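Long-range contacts in SMI1/KNR4 family protein (Pseudomonas syringae pv. tomato, PDB 2PAG), which is of unknown function but binds calcium ions and belongs to the SMI1/KNR4 family, within the SUKH clan: residues 7-12 / 49-54; 43-48 / 123-128; 31-36 / 70-75. One frame throughout, in Å; residues are numbered along the deposited sequence.

Contact 1 (7-12 / 49-54); sequences QLREAN and VSDVVY
Arg9 and Asn12, at the end of helix 2-11, grip the chain that follows helix 40-49 in a helix-to-loop contact near the edge of the domain, polar toward the outside and apolar beneath. The arginine chain bends at chi2 and chi3 (-66° and -51°), which brings CD against Val49 and Val52, within 4.1 Å of Val52 CG2, and carries the guanidinium on to Asp51. There it forms a salt bridge, Arg9 NH1 to Asp51 OD1, modelled unusually short at 2.5 Å, while Arg9 NH2 makes a weak bond of 3.0 Å to Asp51 OD2. The two flat groups are not coplanar but turned 36° against each other. Arg9 NH1 also donates to the carbonyl of Thr48, so one nitrogen spans the end of helix 40-49 and the turn beyond it.

Asn12 acts on the backbone instead. Its OD1 accepts from Val53 N at 2.9 Å, the N-H pointing in the carbonyl plane and nearly straight. Underneath, Leu8 CD1 reaches Val49 CG2 at 4.0 Å, and Trp132 of helix 124-132 touches both Leu8 and Val52. Farther along, Ala11 CB lies 3.7 Å from Tyr54 CD1, and the carbonyl O of Ala11 sits at the edge of that ring. Asn12 thus holds Val53 just beyond, and the salt bridge reaches Asp51 within, a type I beta turn from Val49 to Val52, closed by Val52 N bonding to Val49 O.

Contact 2 (43-48 / 123-128); sequences KEFLLT and SVWHWA
Trp125 reaches to helix 40-49 and lays its indole against Glu44, Phe45 and Thr48. Its NE1 donates to Glu44 OE1 at 2.9 Å in a fairly straight bond; the oxygen lies near the indole plane but is met on its anti side, outside the carboxylate plane. Farther round the same edge, Thr48 OG1 lies in the indole plane, 3.3 Å from Trp125 CH2, while Phe45 CB rests over one face toward the rim. The Phe45 and Trp125 rings meet obliquely, their planes 57° apart.

Phe45 is a knob in a hole formed by Val124, Trp125, Trp127 and Ala128, the packing element of this helix pair; the short segment axes approach to 10.7 Å, their N-to-C directions 51° apart. Because CG of Phe45 is anti to its backbone nitrogen (chi1 169°), the ring is directed toward helix 124-132. Val124 CG1 presses on Phe45 CD1 at 3.4 Å, and Ala128 CB approaches the ring edge.

Behind these, Thr48 OG1 is tied back to Glu44 O at 2.8 Å, steadying it beside the indole. Ser123 caps the N-terminus of helix 124-132, its OG taking a weak bond from Trp125 N. Ile90 of strand 88-93 touches Phe45, Val124 and Trp127.

Contact 3 (31-36 / 70-75); sequences EEQLFI and YLPEVC
Leu34, Pro72 and Gln33 carry this contact, in which the C-terminal end of helix 24-34 packs on the first turn of helix 71-81. Helix 24-34 finishes in a Schellman motif: Phe35, with positive phi, is the C-prime residue, Ile36 N bonds back to Glu31 O and Phe35 N bonds weakly to Glu32 O. Leu34, immediately before Phe35 within that motif, has the largest share of the interface. Its two methyls divide the work, CD2 lying 3.9 Å from Pro72 CA and CD1 meeting Cys75 SG at 4.0 Å. The same CD1 also touches Leu71 CG, so the leucine spans a full turn of the opposing helix.

Pro72, at the start of helix 71-81, faces Leu34 with its backbone and CB and Gln33 with its ring, where Pro72 CG is 3.9 Å from Gln33 OE1. Its CD also sits over the centre of one face of the Tyr70 ring. Ile30, one turn back on helix 24-34, touches Tyr70, Leu71 and Pro72 and extends the apolar seam.

The Gln33 chain runs extended beyond CG toward the Tyr70 hydroxyl, which it meets through solvent. One water, lying in the plane of the tyrosine ring, donates to Gln33 OE1 at 2.6 Å and sits 2.5 Å from Tyr70 OH.

In the fold
Contact 2 lies nearest the centre of the chain, about 8 Å away, and is the most aromatic of the three; contacts 1 and 3 lie farther out, on opposite sides of that centre. Helix 40-49 joins the first two, where Val49 CG2 packs on Trp125 CH2 at 3.8 Å. Helix 124-132 likewise serves both, as Ala128 touches Leu8. Contact 3 stands apart, pairing helices 24-34 and 71-81 without touching either of the others. Polar links differ accordingly: a salt bridge and a side-chain-to-backbone bond in contact 1, a single indole-carboxylate bond in contact 2, a water-mediated link in contact 3.

Contact 1 (7-12 / 49-54)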
loop_
_atom_site.group_PDB
_atom_site.type_symbol
_atom_site.label_atom_id
_atom_site.label_comp_id
_atom_site.label_asym_id
_atom_site.label_seq_id
_atom_site.Cartn_x
_atom_site.Cartn_y
_atom_site.Cartn_z
ATOM N N GLN A 7 2.155 -14.540 -8.358
ATOM C CA GLN A 7 3.492 -14.043 -8.646
ATOM C C GLN A 7 4.115 -13.428 -7.396
ATOM O O GLN A 7 5.268 -13.699 -7.065
ATOM C CB GLN A 7 3.431 -12.998 -9.762
ATOM C CG GLN A 7 4.764 -12.730 -10.441
ATOM C CD GLN A 7 4.678 -11.620 -11.476
ATOM O OE1 GLN A 7 3.693 -11.514 -12.209
ATOM N NE2 GLN A 7 5.716 -10.792 -11.544
ATOM N N LEU A 8 3.353 -12.594 -6.699
ATOM C CA LEU A 8 3.863 -11.961 -5.489
ATOM C C LEU A 8 4.100 -12.965 -4.366
ATOM O O LEU A 8 5.161 -12.965 -3.735
ATOM C CB LEU A 8 2.898 -10.875 -5.007
ATOM C CG LEU A 8 3.009 -9.503 -5.667
ATOM C CD1 LEU A 8 1.842 -8.640 -5.217
ATOM C CD2 LEU A 8 4.342 -8.859 -5.297
ATOM N N ARG A 9 3.116 -13.827 -4.128
ATOM C CA ARG A 9 3.214 -14.818 -3.064
ATOM C C ARG A 9 4.416 -15.734 -3.242
ATOM O O ARG A 9 5.135 -16.016 -2.287
ATOM C CB ARG A 9 1.945 -15.671 -3.011
ATOM C CG ARG A 9 0.652 -14.886 -2.873
ATOM C CD ARG A 9 0.561 -14.179 -1.552
ATOM N NE ARG A 9 0.820 -15.069 -0.422
ATOM C CZ ARG A 9 0.539 -14.759 0.840
ATOM N NH1 ARG A 9 -0.018 -13.589 1.123
ATOM N NH2 ARG A 9 0.837 -15.603 1.821
ATOM N N GLU A 10 4.633 -16.197 -4.467
ATOM C CA GLU A 10 5.742 -17.099 -4.741
ATOM C C GLU A 10 7.100 -16.395 -4.786
ATOM O O GLU A 10 8.146 -17.043 -4.676
ATOM C CB GLU A 10 5.460 -17.866 -6.042
ATOM C CG GLU A 10 4.278 -18.820 -5.890
ATOM C CD GLU A 10 3.996 -19.677 -7.118
ATOM O OE1 GLU A 10 4.802 -19.671 -8.071
ATOM O OE2 GLU A 10 2.951 -20.367 -7.110
ATOM N N ALA A 11 7.089 -15.072 -4.922
ATOM C CA ALA A 11 8.335 -14.316 -4.962
ATOM C C ALA A 11 8.706 -13.816 -3.572
ATOM O O ALA A 11 9.781 -13.234 -3.382
ATOM C CB ALA A 11 8.209 -13.137 -5.919
ATOM N N ASN A 12 7.816 -14.048 -2.607
ATOM C CA ASN A 12 8.034 -13.604 -1.231
ATOM C C ASN A 12 9.405 -13.988 -0.699
ATOM O O ASN A 12 9.806 -15.153 -0.765
ATOM C CB ASN A 12 6.973 -14.176 -0.290
ATOM C CG ASN A 12 7.200 -13.754 1.150
ATOM O OD1 ASN A 12 7.107 -12.573 1.478
ATOM N ND2 ASN A 12 7.517 -14.718 2.014
ATOM N N VAL A 49 -1.981 -9.751 -0.152
ATOM C CA VAL A 49 -0.530 -9.745 -0.321
ATOM C C VAL A 49 0.283 -8.814 0.581
ATOM O O VAL A 49 1.490 -8.684 0.386
ATOM C CB VAL A 49 -0.155 -9.438 -1.797
ATOM C CG1 VAL A 49 -0.755 -10.493 -2.714
ATOM C CG2 VAL A 49 -0.656 -8.065 -2.209
ATOM N N SER A 50 -0.348 -8.188 1.577
ATOM C CA SER A 50 0.405 -7.270 2.433
ATOM C C SER A 50 1.383 -7.949 3.394
ATOM O O SER A 50 2.035 -7.274 4.199
ATOM C CB SER A 50 -0.529 -6.306 3.194
ATOM O OG SER A 50 -1.334 -6.942 4.171
ATOM N N ASP A 51 1.488 -9.275 3.315
ATOM C CA ASP A 51 2.447 -9.996 4.152
ATOM C C ASP A 51 3.669 -10.343 3.302
ATOM O O ASP A 51 4.601 -11.010 3.761
ATOM C CB ASP A 51 1.819 -11.273 4.725
ATOM C CG ASP A 51 1.414 -12.265 3.650
ATOM O OD1 ASP A 51 1.024 -11.829 2.550
ATOM O OD2 ASP A 51 1.465 -13.491 3.916
ATOM N N VAL A 52 3.668 -9.867 2.063
ATOM C CA VAL A 52 4.756 -10.132 1.132
ATOM C C VAL A 52 5.935 -9.161 1.212
ATOM O O VAL A 52 5.770 -7.937 1.373
ATOM C CB VAL A 52 4.228 -10.165 -0.332
ATOM C CG1 VAL A 52 5.385 -10.281 -1.312
ATOM C CG2 VAL A 52 3.272 -11.340 -0.506
ATOM N N VAL A 53 7.132 -9.734 1.118
ATOM C CA VAL A 53 8.379 -8.985 1.133
ATOM C C VAL A 53 9.023 -9.241 -0.227
ATOM O O VAL A 53 9.253 -10.397 -0.596
ATOM C CB VAL A 53 9.311 -9.494 2.253
ATOM C CG1 VAL A 53 10.612 -8.715 2.245
ATOM C CG2 VAL A 53 8.611 -9.369 3.602
ATOM N N TYR A 54 9.286 -8.175 -0.983
ATOM C CA TYR A 54 9.896 -8.319 -2.302
ATOM C C TYR A 54 10.513 -7.043 -2.871
ATOM O O TYR A 54 9.979 -5.944 -2.699
ATOM C CB TYR A 54 8.875 -8.816 -3.328
ATOM C CG TYR A 54 9.477 -8.943 -4.710
ATOM C CD1 TYR A 54 10.198 -10.079 -5.071
ATOM C CD2 TYR A 54 9.400 -7.893 -5.625
ATOM C CE1 TYR A 54 10.833 -10.165 -6.305
ATOM C CE2 TYR A 54 10.033 -7.968 -6.861
ATOM C CZ TYR A 54 10.749 -9.107 -7.193
ATOM O OH TYR A 54 11.388 -9.188 -8.409
#

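Contact 2 (43-48 / 123-128)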
loop_
_atom_site.group_PDB
_atom_site.type_symbol
_atom_site.label_atom_id
_atom_site.label_comp_id
_atom_site.label_asym_id
_atom_site.label_seq_id
_atom_site.Cartn_x
_atom_site.Cartn_y
_atom_site.Cartn_z
ATOM N N LYS A 43 -8.180 -2.573 -0.666
ATOM C CA LYS A 43 -8.489 -3.433 0.472
ATOM C C LYS A 43 -8.170 -4.884 0.116
ATOM O O LYS A 43 -7.672 -5.644 0.943
ATOM C CB LYS A 43 -9.965 -3.286 0.834
ATOM C CG LYS A 43 -10.373 -3.971 2.114
ATOM C CD LYS A 43 -11.653 -3.356 2.669
ATOM C CE LYS A 43 -12.794 -3.415 1.658
ATOM N NZ LYS A 43 -14.040 -2.791 2.190
ATOM N N GLU A 44 -8.468 -5.260 -1.124
ATOM C CA GLU A 44 -8.202 -6.608 -1.609
ATOM C C GLU A 44 -6.697 -6.873 -1.574
ATOM O O GLU A 44 -6.252 -7.945 -1.175
ATOM C CB GLU A 44 -8.741 -6.748 -3.031
ATOM C CG GLU A 44 -8.582 -8.115 -3.644
ATOM C CD GLU A 44 -9.257 -8.184 -4.988
ATOM O OE1 GLU A 44 -8.870 -7.398 -5.877
ATOM O OE2 GLU A 44 -10.180 -9.013 -5.148
ATOM N N PHE A 45 -5.920 -5.878 -1.987
ATOM C CA PHE A 45 -4.468 -5.978 -1.975
ATOM C C PHE A 45 -4.000 -6.220 -0.530
ATOM O O PHE A 45 -3.227 -7.139 -0.247
ATOM C CB PHE A 45 -3.891 -4.667 -2.520
ATOM C CG PHE A 45 -2.411 -4.515 -2.338
ATOM C CD1 PHE A 45 -1.528 -4.917 -3.339
ATOM C CD2 PHE A 45 -1.899 -3.921 -1.188
ATOM C CE1 PHE A 45 -0.155 -4.722 -3.201
ATOM C CE2 PHE A 45 -0.519 -3.719 -1.037
ATOM C CZ PHE A 45 0.350 -4.121 -2.048
ATOM N N LEU A 46 -4.481 -5.401 0.394
ATOM C CA LEU A 46 -4.087 -5.563 1.788
ATOM C C LEU A 46 -4.467 -6.933 2.360
ATOM O O LEU A 46 -3.713 -7.524 3.138
ATOM C CB LEU A 46 -4.714 -4.457 2.634
ATOM C CG LEU A 46 -4.213 -3.042 2.328
ATOM C CD1 LEU A 46 -5.015 -2.034 3.135
ATOM C CD2 LEU A 46 -2.726 -2.932 2.658
ATOM N N LEU A 47 -5.625 -7.446 1.963
ATOM C CA LEU A 47 -6.094 -8.733 2.471
ATOM C C LEU A 47 -5.455 -9.951 1.820
ATOM O O LEU A 47 -5.588 -11.065 2.335
ATOM C CB LEU A 47 -7.615 -8.826 2.318
ATOM C CG LEU A 47 -8.450 -7.868 3.167
ATOM C CD1 LEU A 47 -9.870 -7.782 2.623
ATOM C CD2 LEU A 47 -8.447 -8.341 4.619
ATOM N N THR A 48 -4.754 -9.750 0.708
ATOM C CA THR A 48 -4.153 -10.868 -0.010
ATOM C C THR A 48 -2.636 -10.908 -0.148
ATOM O O THR A 48 -2.059 -11.991 -0.259
ATOM C CB THR A 48 -4.740 -10.967 -1.429
ATOM O OG1 THR A 48 -4.405 -9.790 -2.177
ATOM C CG2 THR A 48 -6.236 -11.080 -1.358
ATOM N N SER A 123 -4.961 0.644 -11.450
ATOM C CA SER A 123 -5.375 -0.006 -10.211
ATOM C C SER A 123 -4.159 -0.388 -9.387
ATOM O O SER A 123 -3.019 -0.359 -9.876
ATOM C CB SER A 123 -6.174 -1.279 -10.507
ATOM O OG SER A 123 -5.302 -2.337 -10.885
ATOM N N VAL A 124 -4.411 -0.756 -8.132
ATOM C CA VAL A 124 -3.343 -1.169 -7.238
ATOM C C VAL A 124 -2.670 -2.424 -7.787
ATOM O O VAL A 124 -1.481 -2.653 -7.559
ATOM C CB VAL A 124 -3.892 -1.452 -5.825
ATOM C CG1 VAL A 124 -2.881 -2.225 -5.016
ATOM C CG2 VAL A 124 -4.242 -0.138 -5.140
ATOM N N TRP A 125 -3.429 -3.239 -8.515
ATOM C CA TRP A 125 -2.850 -4.447 -9.085
ATOM C C TRP A 125 -1.930 -4.114 -10.267
ATOM O O TRP A 125 -0.937 -4.810 -10.497
ATOM C CB TRP A 125 -3.959 -5.426 -9.477
ATOM C CG TRP A 125 -4.621 -6.027 -8.258
ATOM C CD1 TRP A 125 -5.943 -5.960 -7.920
ATOM C CD2 TRP A 125 -3.975 -6.760 -7.204
ATOM N NE1 TRP A 125 -6.162 -6.603 -6.723
ATOM C CE2 TRP A 125 -4.970 -7.102 -6.262
ATOM C CE3 TRP A 125 -2.655 -7.159 -6.966
ATOM C CZ2 TRP A 125 -4.683 -7.827 -5.097
ATOM C CZ3 TRP A 125 -2.368 -7.880 -5.808
ATOM C CH2 TRP A 125 -3.382 -8.206 -4.889
ATOM N N HIS A 126 -2.243 -3.055 -11.012
ATOM C CA HIS A 126 -1.371 -2.641 -12.114
ATOM C C HIS A 126 -0.069 -2.164 -11.489
ATOM O O HIS A 126 1.024 -2.434 -11.992
ATOM C CB HIS A 126 -1.977 -1.481 -12.907
ATOM C CG HIS A 126 -3.068 -1.887 -13.840
ATOM N ND1 HIS A 126 -4.350 -2.162 -13.415
ATOM C CD2 HIS A 126 -3.067 -2.071 -15.182
ATOM C CE1 HIS A 126 -5.093 -2.494 -14.455
ATOM N NE2 HIS A 126 -4.339 -2.446 -15.540
ATOM N N TRP A 127 -0.199 -1.438 -10.386
ATOM C CA TRP A 127 0.966 -0.931 -9.679
ATOM C C TRP A 127 1.802 -2.089 -9.125
ATOM O O TRP A 127 3.029 -2.074 -9.212
ATOM C CB TRP A 127 0.529 -0.024 -8.528
ATOM C CG TRP A 127 1.681 0.492 -7.732
ATOM C CD1 TRP A 127 2.480 1.560 -8.035
ATOM C CD2 TRP A 127 2.236 -0.101 -6.553
ATOM N NE1 TRP A 127 3.505 1.661 -7.120
ATOM C CE2 TRP A 127 3.376 0.654 -6.199
ATOM C CE3 TRP A 127 1.883 -1.203 -5.761
ATOM C CZ2 TRP A 127 4.166 0.341 -5.086
ATOM C CZ3 TRP A 127 2.668 -1.514 -4.660
ATOM C CH2 TRP A 127 3.798 -0.743 -4.333
ATOM N N ALA A 128 1.137 -3.090 -8.556
ATOM C CA ALA A 128 1.844 -4.232 -7.993
ATOM C C ALA A 128 2.608 -4.996 -9.071
ATOM O O ALA A 128 3.748 -5.419 -8.861
ATOM C CB ALA A 128 0.860 -5.158 -7.298
#

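Contact 3 (31-36 / 70-75)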
loop_
_atom_site.group_PDB
_atom_site.type_symbol
_atom_site.label_atom_id
_atom_site.label_comp_id
_atom_site.label_asym_id
_atom_site.label_seq_id
_atom_site.Cartn_x
_atom_site.Cartn_y
_atom_site.Cartn_z
ATOM N N GLU A 31 -9.594 1.676 8.912
ATOM C CA GLU A 31 -10.447 2.655 8.243
ATOM C C GLU A 31 -11.037 3.617 9.263
ATOM O O GLU A 31 -11.008 4.834 9.082
ATOM C CB GLU A 31 -11.592 1.966 7.504
ATOM C CG GLU A 31 -11.157 1.134 6.319
ATOM C CD GLU A 31 -12.328 0.578 5.541
ATOM O OE1 GLU A 31 -13.101 -0.222 6.116
ATOM O OE2 GLU A 31 -12.478 0.941 4.354
ATOM N N GLU A 32 -11.577 3.064 10.339
ATOM C CA GLU A 32 -12.187 3.890 11.371
ATOM C C GLU A 32 -11.178 4.817 12.036
ATOM O O GLU A 32 -11.489 5.972 12.326
ATOM C CB GLU A 32 -12.867 2.998 12.408
ATOM C CG GLU A 32 -13.900 2.070 11.792
ATOM C CD GLU A 32 -14.592 1.198 12.819
ATOM O OE1 GLU A 32 -13.888 0.617 13.676
ATOM O OE2 GLU A 32 -15.836 1.085 12.761
ATOM N N GLN A 33 -9.970 4.317 12.273
ATOM C CA GLN A 33 -8.920 5.120 12.893
ATOM C C GLN A 33 -8.556 6.334 12.056
ATOM O O GLN A 33 -8.231 7.397 12.594
ATOM C CB GLN A 33 -7.650 4.302 13.066
ATOM C CG GLN A 33 -7.658 3.311 14.178
ATOM C CD GLN A 33 -6.374 2.515 14.185
ATOM O OE1 GLN A 33 -5.273 3.082 14.188
ATOM N NE2 GLN A 33 -6.501 1.196 14.178
ATOM N N LEU A 34 -8.585 6.162 10.736
ATOM C CA LEU A 34 -8.231 7.239 9.818
ATOM C C LEU A 34 -9.456 7.965 9.279
ATOM O O LEU A 34 -9.339 8.928 8.518
ATOM C CB LEU A 34 -7.406 6.670 8.665
ATOM C CG LEU A 34 -6.036 6.119 9.071
ATOM C CD1 LEU A 34 -5.499 5.214 7.979
ATOM C CD2 LEU A 34 -5.076 7.268 9.330
ATOM N N PHE A 35 -10.631 7.496 9.690
ATOM C CA PHE A 35 -11.905 8.060 9.261
ATOM C C PHE A 35 -11.944 8.185 7.746
ATOM O O PHE A 35 -12.261 9.240 7.197
ATOM C CB PHE A 35 -12.151 9.429 9.899
ATOM C CG PHE A 35 -13.608 9.711 10.153
ATOM C CD1 PHE A 35 -14.290 9.032 11.158
ATOM C CD2 PHE A 35 -14.309 10.612 9.360
ATOM C CE1 PHE A 35 -15.650 9.241 11.369
ATOM C CE2 PHE A 35 -15.672 10.832 9.560
ATOM C CZ PHE A 35 -16.349 10.147 10.567
ATOM N N ILE A 36 -11.617 7.090 7.077
ATOM C CA ILE A 36 -11.599 7.061 5.627
ATOM C C ILE A 36 -12.092 5.697 5.174
ATOM O O ILE A 36 -12.155 4.750 5.959
ATOM C CB ILE A 36 -10.166 7.279 5.092
ATOM C CG1 ILE A 36 -10.199 7.544 3.584
ATOM C CG2 ILE A 36 -9.315 6.050 5.387
ATOM C CD1 ILE A 36 -10.884 8.835 3.200
ATOM N N TYR A 70 3.426 0.849 8.770
ATOM C CA TYR A 70 2.095 0.857 9.382
ATOM C C TYR A 70 1.261 1.982 8.764
ATOM O O TYR A 70 1.565 3.162 8.935
ATOM C CB TYR A 70 2.234 1.045 10.896
ATOM C CG TYR A 70 0.947 0.889 11.661
ATOM C CD1 TYR A 70 0.150 -0.243 11.500
ATOM C CD2 TYR A 70 0.527 1.868 12.558
ATOM C CE1 TYR A 70 -1.041 -0.396 12.218
ATOM C CE2 TYR A 70 -0.660 1.727 13.277
ATOM C CZ TYR A 70 -1.436 0.596 13.105
ATOM O OH TYR A 70 -2.597 0.462 13.835
ATOM N N LEU A 71 0.183 1.614 8.072
ATOM C CA LEU A 71 -0.642 2.595 7.366
ATOM C C LEU A 71 -1.021 3.885 8.093
ATOM O O LEU A 71 -0.863 4.974 7.534
ATOM C CB LEU A 71 -1.905 1.922 6.806
ATOM C CG LEU A 71 -2.748 2.736 5.815
ATOM C CD1 LEU A 71 -1.865 3.303 4.694
ATOM C CD2 LEU A 71 -3.835 1.844 5.225
ATOM N N PRO A 72 -1.526 3.797 9.334
ATOM C CA PRO A 72 -1.886 5.045 10.016
ATOM C C PRO A 72 -0.704 5.996 10.183
ATOM O O PRO A 72 -0.862 7.211 10.051
ATOM C CB PRO A 72 -2.448 4.560 11.349
ATOM C CG PRO A 72 -3.058 3.234 10.983
ATOM C CD PRO A 72 -1.972 2.629 10.114
ATOM N N GLU A 73 0.474 5.449 10.482
ATOM C CA GLU A 73 1.663 6.282 10.643
ATOM C C GLU A 73 2.151 6.816 9.297
ATOM O O GLU A 73 2.593 7.960 9.205
ATOM C CB GLU A 73 2.792 5.503 11.332
ATOM C CG GLU A 73 2.506 5.090 12.775
ATOM C CD GLU A 73 2.615 6.235 13.778
ATOM O OE1 GLU A 73 2.405 5.979 14.985
ATOM O OE2 GLU A 73 2.912 7.382 13.376
ATOM N N VAL A 74 2.086 5.989 8.255
ATOM C CA VAL A 74 2.508 6.425 6.927
ATOM C C VAL A 74 1.586 7.554 6.438
ATOM O O VAL A 74 2.038 8.517 5.820
ATOM C CB VAL A 74 2.486 5.243 5.909
ATOM C CG1 VAL A 74 2.787 5.744 4.513
ATOM C CG2 VAL A 74 3.526 4.199 6.300
ATOM N N CYS A 75 0.289 7.437 6.721
ATOM C CA CYS A 75 -0.670 8.461 6.313
ATOM C C CYS A 75 -0.366 9.780 7.006
ATOM O O CYS A 75 -0.312 10.831 6.367
ATOM C CB CYS A 75 -2.100 8.036 6.657
ATOM S SG CYS A 75 -2.806 6.816 5.534
HETATM O O HOH W 1 -3.291 2.085 15.568
#